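Local coordinates for MdcD (Pseudomonas aeruginosa, PDB 5VIP), which is probably the beta subunit of biotin-independent malonate decarboxylase, a carboxyl-transferase-family protein likely to take part in decarboxylating malonyl groups carried on the acyl carrier protein, at residues I165-R177 and V236-C250. Sequence-based numbering, arbitrary orientation.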
ATOM      1  N   ILE B 165       3.224  -3.810   3.181  1.00 13.25           N
ATOM      2  CA  ILE B 165       1.780  -3.771   3.008  1.00 14.18           C
ATOM      3  C   ILE B 165       1.431  -4.530   1.721  1.00 15.50           C
ATOM      4  O   ILE B 165       0.441  -5.263   1.669  1.00 14.80           O
ATOM      5  CB  ILE B 165       1.263  -2.314   2.960  1.00 13.90           C
ATOM      6  CG1 ILE B 165       1.567  -1.611   4.292  1.00 16.49           C
ATOM      7  CG2 ILE B 165      -0.232  -2.274   2.631  1.00 14.82           C
ATOM      8  CD1 ILE B 165       1.175  -0.106   4.325  1.00 16.79           C
ATOM      9  N   ALA B 166       2.262  -4.365   0.692  1.00 14.18           N
ATOM     10  CA  ALA B 166       2.102  -5.140  -0.548  1.00 17.53           C
ATOM     11  C   ALA B 166       2.220  -6.634  -0.254  1.00 12.51           C
ATOM     12  O   ALA B 166       1.443  -7.434  -0.758  1.00 13.53           O
ATOM     13  CB  ALA B 166       3.134  -4.719  -1.596  1.00 15.20           C
ATOM     14  N   ALA B 167       3.189  -7.007   0.571  1.00 15.54           N
ATOM     15  CA  ALA B 167       3.353  -8.403   0.962  1.00 14.25           C
ATOM     16  C   ALA B 167       2.072  -8.908   1.637  1.00 15.53           C
ATOM     17  O   ALA B 167       1.601 -10.020   1.367  1.00 15.80           O
ATOM     18  CB  ALA B 167       4.563  -8.560   1.892  1.00 15.80           C
ATOM     19  N   GLY B 168       1.500  -8.073   2.499  1.00 13.92           N
ATOM     20  CA  GLY B 168       0.271  -8.414   3.203  1.00 12.82           C
ATOM     21  C   GLY B 168      -0.921  -8.608   2.270  1.00 16.61           C
ATOM     22  O   GLY B 168      -1.890  -9.262   2.646  1.00 14.15           O
ATOM     23  N   LEU B 169      -0.862  -8.036   1.062  1.00 12.85           N
ATOM     24  CA  LEU B 169      -1.919  -8.256   0.068  1.00 11.26           C
ATOM     25  C   LEU B 169      -1.754  -9.563  -0.684  1.00 13.48           C
ATOM     26  O   LEU B 169      -2.732 -10.102  -1.207  1.00 14.44           O
ATOM     27  CB  LEU B 169      -1.944  -7.144  -0.972  1.00 14.21           C
ATOM     28  CG  LEU B 169      -2.191  -5.732  -0.479  1.00 12.37           C
ATOM     29  CD1 LEU B 169      -1.815  -4.792  -1.613  1.00 14.48           C
ATOM     30  CD2 LEU B 169      -3.646  -5.578  -0.103  1.00 11.13           C
ATOM     31  N   CYS B 170      -0.519 -10.047  -0.792  1.00 11.59           N
ATOM     32  CA  CYS B 170      -0.239 -11.230  -1.616  1.00 11.71           C
ATOM     33  C   CYS B 170      -0.931 -12.477  -1.068  1.00 13.35           C
ATOM     34  O   CYS B 170      -1.002 -12.658   0.153  1.00 12.30           O
ATOM     35  CB  CYS B 170       1.273 -11.474  -1.699  1.00 13.41           C
ATOM     36  SG  CYS B 170       2.126 -10.221  -2.710  1.00 15.70           S
ATOM     37  N   SER B 171      -1.418 -13.334  -1.967  1.00 11.71           N
ATOM     38  CA  SER B 171      -2.086 -14.585  -1.580  1.00 13.88           C
ATOM     39  C   SER B 171      -1.257 -15.447  -0.646  1.00 16.17           C
ATOM     40  O   SER B 171      -1.771 -16.010   0.324  1.00 13.31           O
ATOM     41  CB  SER B 171      -2.433 -15.422  -2.825  1.00 13.60           C
ATOM     42  OG  SER B 171      -3.432 -14.780  -3.611  1.00 15.48           O
ATOM     43  N   TYR B 172       0.030 -15.574  -0.954  1.00 11.86           N
ATOM     44  CA  TYR B 172       0.909 -16.406  -0.136  1.00 14.39           C
ATOM     45  C   TYR B 172       2.209 -15.688   0.150  1.00 14.15           C
ATOM     46  O   TYR B 172       2.792 -15.095  -0.752  1.00 14.46           O
ATOM     47  CB  TYR B 172       1.198 -17.747  -0.828  1.00 11.58           C
ATOM     48  CG  TYR B 172      -0.065 -18.494  -1.166  1.00 14.16           C
ATOM     49  CD1 TYR B 172      -0.856 -19.042  -0.160  1.00 12.88           C
ATOM     50  CD2 TYR B 172      -0.496 -18.601  -2.483  1.00 14.46           C
ATOM     51  CE1 TYR B 172      -2.042 -19.713  -0.467  1.00 14.63           C
ATOM     52  CE2 TYR B 172      -1.674 -19.271  -2.805  1.00 13.11           C
ATOM     53  CZ  TYR B 172      -2.439 -19.824  -1.791  1.00 16.55           C
ATOM     54  OH  TYR B 172      -3.606 -20.483  -2.122  1.00 13.51           O
ATOM     55  N   VAL B 173       2.657 -15.762   1.404  1.00 13.89           N
ATOM     56  CA  VAL B 173       3.922 -15.165   1.818  1.00 13.79           C
ATOM     57  C   VAL B 173       4.854 -16.242   2.360  1.00 15.54           C
ATOM     58  O   VAL B 173       4.523 -16.930   3.338  1.00 15.37           O
ATOM     59  CB  VAL B 173       3.724 -14.080   2.909  1.00 16.05           C
ATOM     60  CG1 VAL B 173       5.079 -13.557   3.370  1.00 17.18           C
ATOM     61  CG2 VAL B 173       2.851 -12.945   2.385  1.00 16.87           C
ATOM     62  N   LEU B 174       6.003 -16.403   1.714  1.00 12.62           N
ATOM     63  CA  LEU B 174       6.943 -17.452   2.101  1.00 12.76           C
ATOM     64  C   LEU B 174       8.173 -16.796   2.693  1.00 15.06           C
ATOM     65  O   LEU B 174       8.709 -15.845   2.121  1.00 16.76           O
ATOM     66  CB  LEU B 174       7.335 -18.340   0.904  1.00 12.74           C
ATOM     67  CG  LEU B 174       6.229 -18.730  -0.096  1.00 15.50           C
ATOM     68  CD1 LEU B 174       6.725 -19.744  -1.136  1.00 13.26           C
ATOM     69  CD2 LEU B 174       4.971 -19.193   0.595  1.00 17.63           C
ATOM     70  N   VAL B 175       8.625 -17.291   3.838  1.00 15.45           N
ATOM     71  CA  VAL B 175       9.763 -16.678   4.507  1.00 14.37           C
ATOM     72  C   VAL B 175      10.812 -17.713   4.914  1.00 18.21           C
ATOM     73  O   VAL B 175      10.512 -18.895   5.081  1.00 19.37           O
ATOM     74  CB  VAL B 175       9.321 -15.898   5.761  1.00 15.59           C
ATOM     75  CG1 VAL B 175       8.405 -14.721   5.384  1.00 15.75           C
ATOM     76  CG2 VAL B 175       8.633 -16.847   6.762  1.00 16.76           C
ATOM     77  N   THR B 176      12.048 -17.252   5.067  1.00 17.99           N
ATOM     78  CA  THR B 176      13.115 -18.078   5.616  1.00 19.68           C
ATOM     79  C   THR B 176      13.385 -17.650   7.055  1.00 22.68           C
ATOM     80  O   THR B 176      12.807 -16.672   7.540  1.00 22.72           O
ATOM     81  CB  THR B 176      14.416 -17.950   4.798  1.00 19.28           C
ATOM     82  OG1 THR B 176      14.872 -16.591   4.865  1.00 24.57           O
ATOM     83  CG2 THR B 176      14.183 -18.315   3.345  1.00 20.00           C
ATOM     84  N   ARG B 177      14.283 -18.366   7.726  1.00 22.50           N
ATOM     85  CA  ARG B 177      14.715 -17.975   9.066  1.00 26.84           C
ATOM     86  C   ARG B 177      15.381 -16.596   9.081  1.00 25.20           C
ATOM     87  O   ARG B 177      15.209 -15.830  10.029  1.00 26.84           O
ATOM     88  CB  ARG B 177      15.681 -19.015   9.644  1.00 30.61           C
ATOM     89  CG  ARG B 177      16.152 -18.672  11.048  1.00 38.38           C
ATOM     90  CD  ARG B 177      16.573 -19.900  11.860  1.00 42.47           C
ATOM     91  NE  ARG B 177      16.528 -19.637  13.299  1.00 51.00           N
ATOM     92  CZ  ARG B 177      17.247 -18.709  13.931  1.00 60.65           C
ATOM     93  NH1 ARG B 177      18.109 -17.942  13.268  1.00 54.91           N
ATOM     94  NH2 ARG B 177      17.115 -18.555  15.243  1.00 66.56           N
ATOM     95  N   VAL B 236       7.366 -22.504  -3.937  1.00 11.30           N
ATOM     96  CA  VAL B 236       6.777 -21.510  -4.824  1.00 10.79           C
ATOM     97  C   VAL B 236       5.833 -22.192  -5.812  1.00 12.69           C
ATOM     98  O   VAL B 236       4.676 -21.765  -5.997  1.00 12.92           O
ATOM     99  CB  VAL B 236       7.867 -20.716  -5.582  1.00 12.29           C
ATOM    100  CG1 VAL B 236       7.271 -19.964  -6.756  1.00 14.63           C
ATOM    101  CG2 VAL B 236       8.574 -19.753  -4.620  1.00 12.02           C
ATOM    102  N   LEU B 237       6.308 -23.273  -6.421  1.00 10.80           N
ATOM    103  CA  LEU B 237       5.496 -23.971  -7.410  1.00 11.99           C
ATOM    104  C   LEU B 237       4.226 -24.594  -6.781  1.00 14.23           C
ATOM    105  O   LEU B 237       3.151 -24.569  -7.389  1.00 13.01           O
ATOM    106  CB  LEU B 237       6.318 -25.055  -8.101  1.00 11.70           C
ATOM    107  CG  LEU B 237       7.440 -24.575  -9.030  1.00 14.43           C
ATOM    108  CD1 LEU B 237       8.087 -25.767  -9.718  1.00 17.32           C
ATOM    109  CD2 LEU B 237       6.919 -23.590 -10.059  1.00 15.41           C
ATOM    110  N   ALA B 238       4.354 -25.135  -5.573  1.00 12.76           N
ATOM    111  CA  ALA B 238       3.218 -25.760  -4.893  1.00 11.18           C
ATOM    112  C   ALA B 238       2.153 -24.718  -4.587  1.00 13.92           C
ATOM    113  O   ALA B 238       0.962 -24.984  -4.711  1.00 13.15           O
ATOM    114  CB  ALA B 238       3.664 -26.455  -3.616  1.00 12.50           C
ATOM    115  N   TYR B 239       2.584 -23.518  -4.217  1.00 14.47           N
ATOM    116  CA  TYR B 239       1.635 -22.467  -3.871  1.00 16.23           C
ATOM    117  C   TYR B 239       0.924 -21.920  -5.094  1.00 16.33           C
ATOM    118  O   TYR B 239      -0.268 -21.663  -5.026  1.00 15.45           O
ATOM    119  CB  TYR B 239       2.321 -21.345  -3.089  1.00 15.39           C
ATOM    120  CG  TYR B 239       2.345 -21.665  -1.614  1.00 13.54           C
ATOM    121  CD1 TYR B 239       1.188 -21.586  -0.861  1.00 15.73           C
ATOM    122  CD2 TYR B 239       3.506 -22.115  -0.994  1.00 16.06           C
ATOM    123  CE1 TYR B 239       1.182 -21.895   0.485  1.00 18.67           C
ATOM    124  CE2 TYR B 239       3.511 -22.440   0.350  1.00 17.59           C
ATOM    125  CZ  TYR B 239       2.346 -22.327   1.085  1.00 20.57           C
ATOM    126  OH  TYR B 239       2.350 -22.643   2.433  1.00 21.88           O
ATOM    127  N   PHE B 240       1.624 -21.762  -6.213  1.00 13.67           N
ATOM    128  CA  PHE B 240       0.936 -21.406  -7.452  1.00 15.20           C
ATOM    129  C   PHE B 240      -0.067 -22.475  -7.869  1.00 15.66           C
ATOM    130  O   PHE B 240      -1.155 -22.145  -8.320  1.00 16.87           O
ATOM    131  CB  PHE B 240       1.923 -21.163  -8.596  1.00 13.24           C
ATOM    132  CG  PHE B 240       2.572 -19.799  -8.538  1.00 13.26           C
ATOM    133  CD1 PHE B 240       1.795 -18.655  -8.572  1.00 12.98           C
ATOM    134  CD2 PHE B 240       3.946 -19.672  -8.443  1.00 14.35           C
ATOM    135  CE1 PHE B 240       2.374 -17.390  -8.519  1.00 13.80           C
ATOM    136  CE2 PHE B 240       4.538 -18.407  -8.386  1.00 13.47           C
ATOM    137  CZ  PHE B 240       3.752 -17.272  -8.417  1.00 10.73           C
ATOM    138  N   ALA B 241       0.302 -23.741  -7.718  1.00 12.59           N
ATOM    139  CA  ALA B 241      -0.576 -24.853  -8.122  1.00 15.60           C
ATOM    140  C   ALA B 241      -1.819 -24.941  -7.228  1.00 16.48           C
ATOM    141  O   ALA B 241      -2.869 -25.439  -7.631  1.00 14.80           O
ATOM    142  CB  ALA B 241       0.190 -26.164  -8.093  1.00 15.75           C
ATOM    143  N   LYS B 242      -1.672 -24.452  -6.007  1.00 15.54           N
ATOM    144  CA  LYS B 242      -2.758 -24.355  -5.036  1.00 16.62           C
ATOM    145  C   LYS B 242      -3.859 -23.394  -5.494  1.00 21.25           C
ATOM    146  O   LYS B 242      -5.041 -23.622  -5.233  1.00 19.58           O
ATOM    147  CB  LYS B 242      -2.162 -23.907  -3.705  1.00 17.60           C
ATOM    148  CG  LYS B 242      -3.027 -23.936  -2.504  1.00 20.26           C
ATOM    149  CD  LYS B 242      -2.091 -23.787  -1.312  1.00 20.49           C
ATOM    150  CE  LYS B 242      -2.812 -23.269  -0.096  1.00 23.77           C
ATOM    151  NZ  LYS B 242      -3.614 -24.306   0.580  1.00 25.46           N
ATOM    152  N   GLY B 243      -3.475 -22.321  -6.183  1.00 17.75           N
ATOM    153  CA  GLY B 243      -4.456 -21.372  -6.690  1.00 17.40           C
ATOM    154  C   GLY B 243      -4.850 -20.358  -5.636  1.00 16.62           C
ATOM    155  O   GLY B 243      -4.247 -20.300  -4.551  1.00 16.18           O
ATOM    156  N   LEU B 244      -5.878 -19.569  -5.937  1.00 15.41           N
ATOM    157  CA  LEU B 244      -6.324 -18.515  -5.030  1.00 17.35           C
ATOM    158  C   LEU B 244      -6.885 -19.069  -3.709  1.00 17.56           C
ATOM    159  O   LEU B 244      -7.742 -19.952  -3.716  1.00 19.30           O
ATOM    160  CB  LEU B 244      -7.379 -17.649  -5.717  1.00 17.83           C
ATOM    161  CG  LEU B 244      -6.870 -16.709  -6.811  1.00 20.53           C
ATOM    162  CD1 LEU B 244      -8.043 -16.047  -7.530  1.00 19.93           C
ATOM    163  CD2 LEU B 244      -5.966 -15.656  -6.183  1.00 14.87           C
ATOM    164  N   PRO B 245      -6.412 -18.540  -2.571  1.00 17.08           N
ATOM    165  CA  PRO B 245      -6.936 -18.988  -1.272  1.00 20.93           C
ATOM    166  C   PRO B 245      -8.408 -18.600  -1.072  1.00 23.74           C
ATOM    167  O   PRO B 245      -8.847 -17.531  -1.511  1.00 23.41           O
ATOM    168  CB  PRO B 245      -6.029 -18.279  -0.251  1.00 19.71           C
ATOM    169  CG  PRO B 245      -5.443 -17.122  -0.981  1.00 18.25           C
ATOM    170  CD  PRO B 245      -5.376 -17.500  -2.439  1.00 17.37           C
ATOM    171  N   ALA B 246      -9.166 -19.473  -0.415  1.00 23.80           N
ATOM    172  CA  ALA B 246     -10.597 -19.245  -0.213  1.00 23.89           C
ATOM    173  C   ALA B 246     -10.879 -18.093   0.750  1.00 23.46           C
ATOM    174  O   ALA B 246     -11.853 -17.357   0.576  1.00 27.60           O
ATOM    175  CB  ALA B 246     -11.264 -20.516   0.295  1.00 26.80           C
ATOM    176  N   ARG B 247     -10.048 -17.952   1.777  1.00 19.54           N
ATOM    177  CA  ARG B 247     -10.263 -16.907   2.768  1.00 25.26           C
ATOM    178  C   ARG B 247      -8.932 -16.345   3.263  1.00 26.14           C
ATOM    179  O   ARG B 247      -8.464 -16.678   4.352  1.00 25.00           O
ATOM    180  CB  ARG B 247     -11.088 -17.443   3.938  1.00 29.66           C
ATOM    181  CG  ARG B 247     -11.786 -16.357   4.715  1.00 36.85           C
ATOM    182  CD  ARG B 247     -12.728 -16.951   5.737  1.00 43.95           C
ATOM    183  NE  ARG B 247     -12.967 -16.014   6.828  1.00 47.63           N
ATOM    184  CZ  ARG B 247     -12.698 -16.284   8.099  1.00 47.01           C
ATOM    185  NH1 ARG B 247     -12.176 -17.459   8.437  1.00 47.89           N
ATOM    186  NH2 ARG B 247     -12.947 -15.379   9.028  1.00 50.68           N
ATOM    187  N   PRO B 248      -8.320 -15.481   2.449  1.00 20.41           N
ATOM    188  CA  PRO B 248      -7.009 -14.904   2.762  1.00 21.29           C
ATOM    189  C   PRO B 248      -7.094 -13.927   3.939  1.00 23.03           C
ATOM    190  O   PRO B 248      -8.196 -13.492   4.280  1.00 21.28           O
ATOM    191  CB  PRO B 248      -6.629 -14.191   1.463  1.00 22.65           C
ATOM    192  CG  PRO B 248      -7.941 -13.821   0.854  1.00 25.29           C
ATOM    193  CD  PRO B 248      -8.880 -14.951   1.193  1.00 21.97           C
ATOM    194  N   ARG B 249      -5.950 -13.596   4.534  1.00 20.06           N
ATOM    195  CA  ARG B 249      -5.900 -12.765   5.735  1.00 19.32           C
ATOM    196  C   ARG B 249      -6.598 -11.415   5.556  1.00 19.40           C
ATOM    197  O   ARG B 249      -7.249 -10.940   6.478  1.00 21.93           O
ATOM    198  CB  ARG B 249      -4.446 -12.546   6.178  1.00 18.49           C
ATOM    199  CG  ARG B 249      -3.808 -13.771   6.853  1.00 23.15           C
ATOM    200  CD  ARG B 249      -2.330 -13.553   7.167  1.00 20.98           C
ATOM    201  NE  ARG B 249      -1.537 -13.500   5.946  1.00 19.94           N
ATOM    202  CZ  ARG B 249      -0.997 -14.562   5.357  1.00 20.91           C
ATOM    203  NH1 ARG B 249      -1.154 -15.774   5.882  1.00 16.47           N
ATOM    204  NH2 ARG B 249      -0.302 -14.413   4.237  1.00 19.17           N
ATOM    205  N   CYS B 250      -6.495 -10.821   4.370  1.00 18.05           N
ATOM    206  CA  CYS B 250      -7.102  -9.505   4.105  1.00 20.81           C
ATOM    207  C   CYS B 250      -8.629  -9.497   4.217  1.00 24.09           C
ATOM    208  O   CYS B 250      -9.246  -8.444   4.409  1.00 23.25           O
ATOM    209  CB  CYS B 250      -6.715  -9.007   2.703  1.00 21.34           C
ATOM    210  SG  CYS B 250      -5.063  -8.331   2.613  1.00 22.73           S
TER
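With CG of Y172 anti to its own carbonyl carbon (chi1 -56°) and CG of L174 likewise, both side chains leave strand 172-176 toward helix 236-242, which brings the Y172 ring obliquely against Y239 and carries L174 CD2 over a face of the Y239 ring. This is helix-on-sheet packing in a crotonase-like carboxyltransferase fold: the strand lies between strands 150-153 and 223-225 of the central sheet, and the helix runs nearly antiparallel to it, the axes 10.1 Å apart. The two tyrosine planes meet at 44°, with CD1 of Y239 over one face of Y172, toward its rim, and 3.3 Å from CD1 of Y172. L174 CD2 makes a CH-pi contact, 3.9 Å from the Y239 ring centroid, while L174 CD1 packs against V236 CG2. Farther along, the Y172 hydroxyl donates to G243 O at 2.5 Å, a short bond nearly in line with the carbonyl (164°), the acceptor lying at the ring edge. G243 is the first residue past the helix and has positive phi; the bond to its O links Y172 to the helix end. The aliphatic chain of K242 and the P245 ring flank the same hydroxyl; P245 CD also touches S171 OG at 3.5 Å. Beyond the turn the chain swings round to helix 165-169. R249, salt-bridged to D222, which also accepts from V173 N, crosses V173 at about a right angle, NH2 nearing V173 CG2 obliquely. C250 SG comes to 4.1 Å from L169 CD2 and 3.3 Å from G168 O, an oxygen hydrogen-bonded to a polar side chain of the partner protein's chain in the assembly.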